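Local coordinates for YbbR family protein (Desulfitobacterium hafniense, PDB 3LYW), which is of unknown function but includes this beta-rich YbbR domain, found in proteins some of which regulate diadenylate cyclases, a role not established here, at residues N13-A16 with N17-I20. Numbering follows the deposited sequence.
Sequences NTPA and NSMI
Pro15 to Ser18 form a beta turn close to type II, which reverses the chain ahead of the short strand 18-20. Ala16 has an extended, proline-like backbone, and Asn17 takes the left-handed conformation that asparagine tolerates better than most residues. The turn is laced across its corners by a side chain: Ser18 OG donates a very short hydrogen bond, 2.5 Å, to Pro15 O, arriving bent from the C=O direction, with about 119° at the oxygen. Its hydroxyl reaches that carbonyl because chi1, 72°, sets OG between the backbone N and the carbonyl carbon of Ser18. Serine suits the place, being small enough for a buried site beside the proline ring yet able to donate. Pro15 CB lies 3.3 Å from Ser18 OG, so the pyrrolidine ring flanks the hydroxyl. A water donates to both Pro15 O and Ser18 O, 2.9 Å each, bridging the two arms. Thr14 CG2 lies 3.8 Å from Ser18 OG, and Ile20, with CG1 anti to its carbonyl carbon, sends CD1 to within 3.8 Å of Thr14 OG1. This last approach is van der Waals packing, the Thr14 and Ile20 side chains crossing obliquely; Leu49 touches both of them, and strand 69-85 pairs with the short strand. Pro15 O thus accepts from two donors, the Ser18 hydroxyl and the water, and this pair of bonds ties the start of the turn to the residue that opens the strand.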
loop_
_atom_site.group_PDB
_atom_site.type_symbol
_atom_site.label_atom_id
_atom_site.label_comp_id
_atom_site.label_asym_id
_atom_site.label_seq_id
_atom_site.Cartn_x
_atom_site.Cartn_y
_atom_site.Cartn_z
ATOM N N ASN A 13 9.413 5.420 -3.070
ATOM C CA ASN A 13 10.545 5.408 -3.971
ATOM C C ASN A 13 10.203 5.512 -5.450
ATOM O O ASN A 13 10.826 4.861 -6.286
ATOM C CB ASN A 13 11.386 4.163 -3.697
ATOM C CG ASN A 13 11.830 4.080 -2.247
ATOM O OD1 ASN A 13 11.460 3.161 -1.527
ATOM N ND2 ASN A 13 12.616 5.050 -1.814
ATOM N N THR A 14 9.210 6.334 -5.774
ATOM C CA THR A 14 8.837 6.536 -7.167
ATOM C C THR A 14 10.065 7.149 -7.835
ATOM O O THR A 14 10.566 8.177 -7.392
ATOM C CB THR A 14 7.664 7.529 -7.304
ATOM O OG1 THR A 14 6.496 6.989 -6.670
ATOM C CG2 THR A 14 7.358 7.797 -8.780
ATOM N N PRO A 15 10.559 6.527 -8.914
ATOM C CA PRO A 15 11.734 7.038 -9.617
ATOM C C PRO A 15 11.626 8.518 -9.917
ATOM O O PRO A 15 10.560 9.007 -10.252
ATOM C CB PRO A 15 11.761 6.196 -10.881
ATOM C CG PRO A 15 11.286 4.873 -10.381
ATOM C CD PRO A 15 10.097 5.265 -9.515
ATOM N N ALA A 16 12.728 9.243 -9.778
ATOM C CA ALA A 16 12.706 10.671 -10.070
ATOM C C ALA A 16 12.414 10.856 -11.554
ATOM O O ALA A 16 12.683 9.972 -12.373
ATOM C CB ALA A 16 14.041 11.305 -9.717
ATOM N N ASN A 17 11.843 11.999 -11.902
ATOM C CA ASN A 17 11.524 12.283 -13.299
ATOM C C ASN A 17 10.587 11.248 -13.924
ATOM O O ASN A 17 10.676 10.951 -15.111
ATOM C CB ASN A 17 12.816 12.374 -14.117
ATOM C CG ASN A 17 13.770 13.417 -13.566
ATOM O OD1 ASN A 17 13.442 14.605 -13.516
ATOM N ND2 ASN A 17 14.951 12.974 -13.135
ATOM N N SER A 18 9.696 10.693 -13.111
ATOM C CA SER A 18 8.733 9.714 -13.595
ATOM C C SER A 18 7.420 9.902 -12.848
ATOM O O SER A 18 7.404 10.342 -11.703
ATOM C CB SER A 18 9.264 8.288 -13.404
ATOM O OG SER A 18 9.256 7.914 -12.038
HETATM N N MSE A 19 6.314 9.574 -13.497
HETATM C CA MSE A 19 5.013 9.750 -12.877
HETATM C C MSE A 19 4.138 8.521 -12.984
HETATM O O MSE A 19 4.128 7.839 -14.014
HETATM C CB MSE A 19 4.273 10.919 -13.521
HETATM C CG MSE A 19 3.032 11.325 -12.759
HETATM SE SE MSE A 19 2.033 12.660 -13.703
HETATM C CE MSE A 19 3.208 14.166 -13.451
ATOM N N ILE A 20 3.379 8.263 -11.921
ATOM C CA ILE A 20 2.468 7.123 -11.882
ATOM C C ILE A 20 1.210 7.591 -12.601
ATOM O O ILE A 20 0.625 8.619 -12.245
ATOM C CB ILE A 20 2.106 6.742 -10.429
ATOM C CG1 ILE A 20 3.368 6.299 -9.676
ATOM C CG2 ILE A 20 1.052 5.630 -10.427
ATOM C CD1 ILE A 20 3.157 6.061 -8.185
HETATM O O HOH W 1 9.254 11.619 -9.889
#